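Local coordinates for protein Stk_08120 (Sulfolobus tokodaii str. 7, PDB 2EJX) that probably carries fatty acids, as a member of a thermoacidophile-specific family in the Bet v 1-like clan, at residues A[59-73]-A[76-90]. Numbering follows the deposited sequence.
Sequences SYKVKGRVYKGVDEV and IYDSDRGNGILYIRK
K63 and D78 face each other as a hydrogen-bonded antiparallel pair, with bonds K63 N to D78 O and D78 N to K63 O. Their side chains add a salt bridge, K63 NZ to D78 OD2 at 2.9 Å, made on the syn lone pair. A bend at the end of the lysine chain (chi4 -88°) turns NZ onto the carboxylate. R65 and I76 continue the ladder, and I76 CD1 lies 3.7 Å from Y67 CE2. V62 CG2 packs obliquely on Y77 CD1 at 3.7 Å.

At the S79-G82 type I turn, D80 OD1 accepts from K61 N at 3.0 Å, out of the carboxylate plane. R81 grips S59 O side-on with NE and NH2, at 3.0 and 2.9 Å. S79 OG bonds twice within the turn: it accepts from R81 N, an ST turn, and donates to G82 O.

Beyond the type II turn G69-E72, V73 pairs with I88. E72 OE2 meets the Y87 ring edge 3.4 Å from CD1, while OE1 makes a long salt bridge to R89 NE. OE2 has its stronger partner in R74 NE, a salt bridge. Water 3 links D71 OD1 to K90 NZ.

The two hairpins share strand 72-79, a meander consistent with a Bet v 1-like fold. Y77 OH is hydrogen-bonded to H102 ND1 and Y60 OH to P36 O. Backbone pairing sets the register; carboxylates add polar ties at the turns and along the strands.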
ATOM      1  N   SER A  59      -1.728 -17.757  -6.588  1.00 29.44           N
ATOM      2  CA  SER A  59      -1.680 -17.423  -5.165  1.00 30.34           C
ATOM      3  C   SER A  59      -0.285 -17.005  -4.762  1.00 29.97           C
ATOM      4  O   SER A  59       0.730 -17.526  -5.270  1.00 31.05           O
ATOM      5  CB  SER A  59      -2.087 -18.626  -4.329  1.00 30.26           C
ATOM      6  OG  SER A  59      -3.433 -18.941  -4.640  1.00 33.49           O
ATOM      7  N   TYR A  60      -0.205 -16.081  -3.806  1.00 29.52           N
ATOM      8  CA  TYR A  60       1.088 -15.675  -3.316  1.00 28.31           C
ATOM      9  C   TYR A  60       0.997 -15.368  -1.832  1.00 28.97           C
ATOM     10  O   TYR A  60      -0.093 -15.081  -1.306  1.00 28.90           O
ATOM     11  CB  TYR A  60       1.653 -14.471  -4.085  1.00 28.97           C
ATOM     12  CG  TYR A  60       0.828 -13.224  -3.931  1.00 29.48           C
ATOM     13  CD1 TYR A  60       1.135 -12.285  -2.938  1.00 29.84           C
ATOM     14  CD2 TYR A  60      -0.301 -13.008  -4.728  1.00 30.23           C
ATOM     15  CE1 TYR A  60       0.369 -11.141  -2.769  1.00 29.07           C
ATOM     16  CE2 TYR A  60      -1.071 -11.856  -4.584  1.00 28.07           C
ATOM     17  CZ  TYR A  60      -0.739 -10.935  -3.584  1.00 30.64           C
ATOM     18  OH  TYR A  60      -1.484  -9.786  -3.414  1.00 28.19           O
ATOM     19  N   LYS A  61       2.142 -15.503  -1.182  1.00 28.74           N
ATOM     20  CA  LYS A  61       2.319 -15.172   0.238  1.00 30.35           C
ATOM     21  C   LYS A  61       3.333 -14.067   0.319  1.00 31.14           C
ATOM     22  O   LYS A  61       4.471 -14.230  -0.153  1.00 32.11           O
ATOM     23  CB  LYS A  61       2.867 -16.370   1.007  1.00 30.66           C
ATOM     24  CG  LYS A  61       1.839 -17.342   1.430  1.00 35.51           C
ATOM     25  CD  LYS A  61       2.490 -18.622   1.979  1.00 42.15           C
ATOM     26  CE  LYS A  61       2.555 -18.639   3.498  1.00 45.40           C
ATOM     27  NZ  LYS A  61       3.759 -17.945   4.018  1.00 46.25           N
ATOM     28  N   VAL A  62       2.955 -12.941   0.907  1.00 30.51           N
ATOM     29  CA  VAL A  62       3.875 -11.833   1.040  1.00 30.21           C
ATOM     30  C   VAL A  62       4.012 -11.490   2.547  1.00 29.61           C
ATOM     31  O   VAL A  62       3.056 -11.657   3.331  1.00 31.10           O
ATOM     32  CB  VAL A  62       3.477 -10.615   0.129  1.00 29.09           C
ATOM     33  CG1 VAL A  62       2.091 -10.131   0.454  1.00 31.44           C
ATOM     34  CG2 VAL A  62       4.465  -9.473   0.210  1.00 29.52           C
ATOM     35  N   LYS A  63       5.216 -11.106   2.942  1.00 28.63           N
ATOM     36  CA  LYS A  63       5.441 -10.581   4.302  1.00 28.14           C
ATOM     37  C   LYS A  63       6.498  -9.484   4.218  1.00 26.70           C
ATOM     38  O   LYS A  63       7.196  -9.335   3.221  1.00 27.81           O
ATOM     39  CB  LYS A  63       5.871 -11.703   5.276  1.00 28.95           C
ATOM     40  CG  LYS A  63       7.289 -12.177   5.030  1.00 29.68           C
ATOM     41  CD  LYS A  63       7.523 -13.463   5.798  1.00 28.96           C
ATOM     42  CE  LYS A  63       9.024 -13.814   5.867  1.00 27.27           C
ATOM     43  NZ  LYS A  63       9.379 -14.603   4.696  1.00 27.74           N
ATOM     44  N   GLY A  64       6.602  -8.651   5.234  1.00 25.86           N
ATOM     45  CA  GLY A  64       7.504  -7.535   5.129  1.00 25.06           C
ATOM     46  C   GLY A  64       7.476  -6.619   6.359  1.00 25.16           C
ATOM     47  O   GLY A  64       6.861  -6.956   7.361  1.00 24.72           O
ATOM     48  N   ARG A  65       8.130  -5.475   6.227  1.00 26.19           N
ATOM     49  CA  ARG A  65       8.383  -4.538   7.338  1.00 27.91           C
ATOM     50  C   ARG A  65       8.243  -3.110   6.862  1.00 28.10           C
ATOM     51  O   ARG A  65       8.625  -2.781   5.760  1.00 28.43           O
ATOM     52  CB  ARG A  65       9.801  -4.752   7.915  1.00 29.01           C
ATOM     53  CG  ARG A  65      10.166  -3.858   9.145  1.00 31.26           C
ATOM     54  CD  ARG A  65      11.026  -4.612  10.178  1.00 40.32           C
ATOM     55  NE  ARG A  65      10.673  -4.127  11.518  1.00 45.73           N
ATOM     56  CZ  ARG A  65      10.715  -4.850  12.633  1.00 49.66           C
ATOM     57  NH1 ARG A  65      11.106  -6.119  12.608  1.00 50.69           N
ATOM     58  NH2 ARG A  65      10.358  -4.293  13.789  1.00 51.72           N
ATOM     59  N   VAL A  66       7.699  -2.256   7.729  1.00 28.37           N
ATOM     60  CA  VAL A  66       7.480  -0.847   7.442  1.00 28.04           C
ATOM     61  C   VAL A  66       8.531  -0.007   8.165  1.00 29.41           C
ATOM     62  O   VAL A  66       8.837  -0.242   9.359  1.00 29.63           O
ATOM     63  CB  VAL A  66       6.087  -0.413   7.936  1.00 27.06           C
ATOM     64  CG1 VAL A  66       5.886   1.090   7.709  1.00 28.86           C
ATOM     65  CG2 VAL A  66       4.995  -1.232   7.272  1.00 28.20           C
ATOM     66  N   TYR A  67       9.121   0.930   7.432  1.00 29.58           N
ATOM     67  CA  TYR A  67      10.063   1.862   7.978  1.00 30.97           C
ATOM     68  C   TYR A  67       9.501   3.249   7.729  1.00 32.54           C
ATOM     69  O   TYR A  67       9.084   3.579   6.609  1.00 31.72           O
ATOM     70  CB  TYR A  67      11.422   1.713   7.314  1.00 32.12           C
ATOM     71  CG  TYR A  67      11.992   0.314   7.462  1.00 31.78           C
ATOM     72  CD1 TYR A  67      12.797  -0.013   8.568  1.00 35.14           C
ATOM     73  CD2 TYR A  67      11.695  -0.696   6.530  1.00 31.37           C
ATOM     74  CE1 TYR A  67      13.324  -1.295   8.732  1.00 35.25           C
ATOM     75  CE2 TYR A  67      12.228  -1.994   6.679  1.00 34.78           C
ATOM     76  CZ  TYR A  67      13.048  -2.275   7.789  1.00 36.42           C
ATOM     77  OH  TYR A  67      13.568  -3.539   7.987  1.00 34.61           O
ATOM     78  N   LYS A  68       9.447   4.028   8.804  1.00 33.16           N
ATOM     79  CA  LYS A  68       8.994   5.407   8.765  1.00 34.12           C
ATOM     80  C   LYS A  68      10.167   6.382   8.703  1.00 34.36           C
ATOM     81  O   LYS A  68      11.178   6.216   9.407  1.00 36.40           O
ATOM     82  CB  LYS A  68       8.072   5.679   9.975  1.00 34.62           C
ATOM     83  CG  LYS A  68       6.906   4.694  10.099  1.00 34.63           C
ATOM     84  CD  LYS A  68       5.916   5.133  11.170  1.00 34.87           C
ATOM     85  CE  LYS A  68       4.817   4.095  11.480  1.00 36.51           C
ATOM     86  NZ  LYS A  68       5.120   2.927  12.357  1.00 34.75           N
ATOM     87  N   GLY A  69      10.052   7.394   7.852  1.00 33.65           N
ATOM     88  CA  GLY A  69      11.066   8.414   7.724  1.00 32.93           C
ATOM     89  C   GLY A  69      10.455   9.791   7.702  1.00 32.46           C
ATOM     90  O   GLY A  69       9.252   9.952   7.866  1.00 32.27           O
ATOM     91  N   VAL A  70      11.282  10.801   7.506  1.00 32.08           N
ATOM     92  CA  VAL A  70      10.751  12.123   7.310  1.00 32.07           C
ATOM     93  C   VAL A  70       9.911  12.059   6.039  1.00 31.36           C
ATOM     94  O   VAL A  70      10.390  11.711   4.962  1.00 30.32           O
ATOM     95  CB  VAL A  70      11.860  13.194   7.269  1.00 32.47           C
ATOM     96  CG1 VAL A  70      11.297  14.576   6.952  1.00 33.77           C
ATOM     97  CG2 VAL A  70      12.574  13.214   8.622  1.00 34.00           C
ATOM     98  N   ASP A  71       8.630  12.334   6.198  1.00 31.40           N
ATOM     99  CA  ASP A  71       7.728  12.493   5.030  1.00 31.78           C
ATOM    100  C   ASP A  71       7.690  11.279   4.103  1.00 31.37           C
ATOM    101  O   ASP A  71       7.334  11.378   2.922  1.00 31.47           O
ATOM    102  CB  ASP A  71       8.026  13.801   4.281  1.00 31.72           C
ATOM    103  CG  ASP A  71       7.532  15.049   5.037  1.00 34.67           C
ATOM    104  OD1 ASP A  71       6.609  14.968   5.880  1.00 36.99           O
ATOM    105  OD2 ASP A  71       8.066  16.140   4.782  1.00 38.81           O
ATOM    106  N   GLU A  72       8.004  10.107   4.649  1.00 31.45           N
ATOM    107  CA  GLU A  72       8.086   8.917   3.817  1.00 32.47           C
ATOM    108  C   GLU A  72       7.740   7.670   4.604  1.00 31.12           C
ATOM    109  O   GLU A  72       8.013   7.592   5.805  1.00 31.41           O
ATOM    110  CB  GLU A  72       9.488   8.777   3.191  1.00 32.75           C
ATOM    111  CG  GLU A  72       9.614   7.503   2.346  1.00 36.13           C
ATOM    112  CD  GLU A  72      10.816   7.474   1.413  1.00 36.53           C
ATOM    113  OE1 GLU A  72      11.314   8.537   0.968  1.00 44.34           O
ATOM    114  OE2 GLU A  72      11.244   6.355   1.113  1.00 42.12           O
ATOM    115  N   VAL A  73       7.091   6.715   3.939  1.00 29.55           N
ATOM    116  CA  VAL A  73       6.828   5.390   4.496  1.00 28.36           C
ATOM    117  C   VAL A  73       7.418   4.411   3.471  1.00 28.91           C
ATOM    118  O   VAL A  73       7.117   4.506   2.309  1.00 26.79           O
ATOM    119  CB  VAL A  73       5.320   5.107   4.615  1.00 29.54           C
ATOM    120  CG1 VAL A  73       5.091   3.708   5.138  1.00 27.33           C
ATOM    121  CG2 VAL A  73       4.619   6.119   5.544  1.00 28.36           C
ATOM    122  N   ILE A  76       9.232  -2.709   2.924  1.00 28.13           N
ATOM    123  CA  ILE A  76      10.105  -3.684   2.249  1.00 27.52           C
ATOM    124  C   ILE A  76       9.480  -5.059   2.372  1.00 26.49           C
ATOM    125  O   ILE A  76       9.105  -5.483   3.462  1.00 26.29           O
ATOM    126  CB  ILE A  76      11.506  -3.618   2.866  1.00 26.86           C
ATOM    127  CG1 ILE A  76      12.023  -2.184   2.688  1.00 27.59           C
ATOM    128  CG2 ILE A  76      12.428  -4.627   2.209  1.00 27.00           C
ATOM    129  CD1 ILE A  76      13.432  -1.928   3.223  1.00 34.68           C
ATOM    130  N   TYR A  77       9.305  -5.762   1.250  1.00 25.79           N
ATOM    131  CA  TYR A  77       8.592  -7.029   1.326  1.00 25.61           C
ATOM    132  C   TYR A  77       9.280  -8.131   0.502  1.00 25.71           C
ATOM    133  O   TYR A  77      10.063  -7.813  -0.398  1.00 26.71           O
ATOM    134  CB  TYR A  77       7.149  -6.868   0.857  1.00 24.55           C
ATOM    135  CG  TYR A  77       7.035  -6.493  -0.608  1.00 25.31           C
ATOM    136  CD1 TYR A  77       7.015  -7.485  -1.604  1.00 22.17           C
ATOM    137  CD2 TYR A  77       6.961  -5.132  -1.014  1.00 24.42           C
ATOM    138  CE1 TYR A  77       6.909  -7.150  -2.959  1.00 23.82           C
ATOM    139  CE2 TYR A  77       6.858  -4.806  -2.368  1.00 23.73           C
ATOM    140  CZ  TYR A  77       6.844  -5.826  -3.311  1.00 22.21           C
ATOM    141  OH  TYR A  77       6.740  -5.485  -4.614  1.00 26.54           O
ATOM    142  N   ASP A  78       8.974  -9.387   0.844  1.00 27.43           N
ATOM    143  CA  ASP A  78       9.373 -10.581   0.064  1.00 28.14           C
ATOM    144  C   ASP A  78       8.213 -11.494  -0.140  1.00 28.72           C
ATOM    145  O   ASP A  78       7.387 -11.644   0.722  1.00 28.89           O
ATOM    146  CB  ASP A  78      10.526 -11.365   0.753  1.00 28.32           C
ATOM    147  CG  ASP A  78      10.166 -11.882   2.160  1.00 29.05           C
ATOM    148  OD1 ASP A  78      10.487 -11.162   3.145  1.00 30.07           O
ATOM    149  OD2 ASP A  78       9.583 -12.997   2.297  1.00 30.66           O
ATOM    150  N   SER A  79       8.147 -12.174  -1.280  1.00 29.66           N
ATOM    151  CA  SER A  79       7.071 -13.131  -1.482  1.00 30.89           C
ATOM    152  C   SER A  79       7.589 -14.234  -2.369  1.00 31.48           C
ATOM    153  O   SER A  79       8.705 -14.122  -2.888  1.00 32.12           O
ATOM    154  CB  SER A  79       5.870 -12.495  -2.175  1.00 30.61           C
ATOM    155  OG  SER A  79       6.128 -12.343  -3.558  1.00 32.53           O
ATOM    156  N   ASP A  80       6.761 -15.265  -2.549  1.00 33.08           N
ATOM    157  CA  ASP A  80       7.090 -16.397  -3.431  1.00 33.76           C
ATOM    158  C   ASP A  80       7.035 -16.002  -4.915  1.00 34.41           C
ATOM    159  O   ASP A  80       7.352 -16.817  -5.793  1.00 34.84           O
ATOM    160  CB  ASP A  80       6.234 -17.646  -3.139  1.00 34.69           C
ATOM    161  CG  ASP A  80       4.729 -17.352  -3.000  1.00 36.45           C
ATOM    162  OD1 ASP A  80       4.332 -16.181  -3.074  1.00 37.05           O
ATOM    163  OD2 ASP A  80       3.951 -18.325  -2.790  1.00 40.77           O
ATOM    164  N   ARG A  81       6.629 -14.761  -5.190  1.00 33.11           N
ATOM    165  CA  ARG A  81       6.487 -14.292  -6.578  1.00 33.20           C
ATOM    166  C   ARG A  81       7.382 -13.080  -6.835  1.00 31.88           C
ATOM    167  O   ARG A  81       7.213 -12.387  -7.826  1.00 33.02           O
ATOM    168  CB  ARG A  81       5.029 -13.924  -6.894  1.00 32.60           C
ATOM    169  CG  ARG A  81       3.975 -14.968  -6.569  1.00 34.88           C
ATOM    170  CD  ARG A  81       4.136 -16.247  -7.330  1.00 38.54           C
ATOM    171  NE  ARG A  81       2.950 -17.102  -7.187  1.00 38.71           N
ATOM    172  CZ  ARG A  81       2.672 -18.145  -7.971  1.00 39.93           C
ATOM    173  NH1 ARG A  81       3.487 -18.461  -8.974  1.00 40.36           N
ATOM    174  NH2 ARG A  81       1.588 -18.872  -7.744  1.00 35.68           N
ATOM    175  N   GLY A  82       8.299 -12.786  -5.921  1.00 30.49           N
ATOM    176  CA  GLY A  82       9.225 -11.672  -6.129  1.00 29.96           C
ATOM    177  C   GLY A  82       9.269 -10.773  -4.902  1.00 29.63           C
ATOM    178  O   GLY A  82       8.390 -10.850  -4.054  1.00 28.67           O
ATOM    179  N   ASN A  83      10.295  -9.933  -4.815  1.00 28.81           N
ATOM    180  CA  ASN A  83      10.513  -9.057  -3.639  1.00 28.22           C
ATOM    181  C   ASN A  83      10.469  -7.615  -4.126  1.00 27.16           C
ATOM    182  O   ASN A  83      10.533  -7.344  -5.332  1.00 27.27           O
ATOM    183  CB  ASN A  83      11.846  -9.353  -2.934  1.00 28.77           C
ATOM    184  CG  ASN A  83      11.964 -10.802  -2.392  1.00 30.02           C
ATOM    185  OD1 ASN A  83      11.016 -11.601  -2.395  1.00 31.83           O
ATOM    186  ND2 ASN A  83      13.155 -11.124  -1.872  1.00 36.32           N
ATOM    187  N   GLY A  84      10.364  -6.665  -3.202  1.00 26.35           N
ATOM    188  CA  GLY A  84      10.242  -5.300  -3.622  1.00 26.51           C
ATOM    189  C   GLY A  84      10.138  -4.297  -2.508  1.00 26.24           C
ATOM    190  O   GLY A  84      10.320  -4.650  -1.348  1.00 26.05           O
ATOM    191  N   ILE A  85       9.889  -3.041  -2.896  1.00 26.03           N
ATOM    192  CA  ILE A  85       9.625  -1.952  -1.933  1.00 26.79           C
ATOM    193  C   ILE A  85       8.399  -1.152  -2.379  1.00 26.14           C
ATOM    194  O   ILE A  85       8.258  -0.807  -3.561  1.00 25.49           O
ATOM    195  CB  ILE A  85      10.863  -0.980  -1.800  1.00 26.44           C
ATOM    196  CG1 ILE A  85      12.115  -1.798  -1.435  1.00 26.83           C
ATOM    197  CG2 ILE A  85      10.639   0.010  -0.706  1.00 29.43           C
ATOM    198  CD1 ILE A  85      13.410  -1.036  -1.360  1.00 30.08           C
ATOM    199  N   LEU A  86       7.526  -0.853  -1.424  1.00 25.83           N
ATOM    200  CA  LEU A  86       6.428   0.096  -1.648  1.00 25.66           C
ATOM    201  C   LEU A  86       6.742   1.391  -0.917  1.00 25.50           C
ATOM    202  O   LEU A  86       6.948   1.392   0.304  1.00 26.78           O
ATOM    203  CB  LEU A  86       5.109  -0.491  -1.144  1.00 25.36           C
ATOM    204  CG  LEU A  86       3.816   0.333  -1.280  1.00 27.24           C
ATOM    205  CD1 LEU A  86       3.523   0.539  -2.689  1.00 24.16           C
ATOM    206  CD2 LEU A  86       2.705  -0.496  -0.667  1.00 27.08           C
ATOM    207  N   TYR A  87       6.762   2.490  -1.659  1.00 25.67           N
ATOM    208  CA  TYR A  87       6.979   3.797  -1.057  1.00 26.55           C
ATOM    209  C   TYR A  87       5.706   4.613  -1.033  1.00 25.54           C
ATOM    210  O   TYR A  87       4.977   4.639  -2.009  1.00 24.12           O
ATOM    211  CB  TYR A  87       7.957   4.608  -1.885  1.00 28.26           C
ATOM    212  CG  TYR A  87       9.262   3.912  -2.146  1.00 30.51           C
ATOM    213  CD1 TYR A  87      10.355   4.143  -1.325  1.00 32.31           C
ATOM    214  CD2 TYR A  87       9.394   3.011  -3.215  1.00 30.57           C
ATOM    215  CE1 TYR A  87      11.560   3.505  -1.560  1.00 33.36           C
ATOM    216  CE2 TYR A  87      10.605   2.373  -3.459  1.00 35.51           C
ATOM    217  CZ  TYR A  87      11.681   2.623  -2.617  1.00 34.60           C
ATOM    218  OH  TYR A  87      12.916   2.000  -2.828  1.00 35.54           O
ATOM    219  N   ILE A  88       5.491   5.317   0.080  1.00 25.52           N
ATOM    220  CA  ILE A  88       4.496   6.383   0.144  1.00 25.25           C
ATOM    221  C   ILE A  88       5.203   7.700   0.565  1.00 26.00           C
ATOM    222  O   ILE A  88       5.783   7.779   1.654  1.00 24.56           O
ATOM    223  CB  ILE A  88       3.272   6.004   1.045  1.00 24.68           C
ATOM    224  CG1 ILE A  88       2.687   4.615   0.658  1.00 25.18           C
ATOM    225  CG2 ILE A  88       2.159   7.100   0.908  1.00 24.33           C
ATOM    226  CD1 ILE A  88       3.195   3.405   1.517  1.00 25.72           C
ATOM    227  N   ARG A  89       5.214   8.706  -0.328  1.00 27.02           N
ATOM    228  CA  ARG A  89       5.998   9.919  -0.107  1.00 28.36           C
ATOM    229  C   ARG A  89       5.084  11.136  -0.086  1.00 27.49           C
ATOM    230  O   ARG A  89       4.296  11.314  -0.994  1.00 26.09           O
ATOM    231  CB  ARG A  89       7.072  10.108  -1.177  1.00 28.61           C
ATOM    232  CG  ARG A  89       8.044   8.926  -1.326  1.00 31.54           C
ATOM    233  CD  ARG A  89       9.019   9.186  -2.498  1.00 32.08           C
ATOM    234  NE  ARG A  89      10.014   8.105  -2.606  1.00 37.79           N
ATOM    235  CZ  ARG A  89      10.516   7.638  -3.750  1.00 35.99           C
ATOM    236  NH1 ARG A  89      10.164   8.168  -4.920  1.00 37.03           N
ATOM    237  NH2 ARG A  89      11.403   6.649  -3.713  1.00 40.80           N
ATOM    238  N   LYS A  90       5.172  11.932   0.983  1.00 27.75           N
ATOM    239  CA  LYS A  90       4.495  13.194   1.021  1.00 27.70           C
ATOM    240  C   LYS A  90       5.213  14.151   0.062  1.00 29.11           C
ATOM    241  O   LYS A  90       6.426  14.323   0.152  1.00 29.72           O
ATOM    242  CB  LYS A  90       4.465  13.744   2.462  1.00 28.09           C
ATOM    243  CG  LYS A  90       4.023  15.213   2.543  1.00 27.60           C
ATOM    244  CD  LYS A  90       3.745  15.618   3.943  1.00 30.34           C
ATOM    245  CE  LYS A  90       3.569  17.110   4.046  1.00 33.86           C
ATOM    246  NZ  LYS A  90       3.600  17.575   5.467  1.00 34.41           N
TER
HETATM  247  O   HOH W   1       1.464 -19.327  -2.643  1.00 46.21           O
HETATM  248  O   HOH W   2       6.855 -14.566   1.972  1.00 40.65           O
HETATM  249  O   HOH W   3       6.138  17.590   6.144  1.00 44.52           O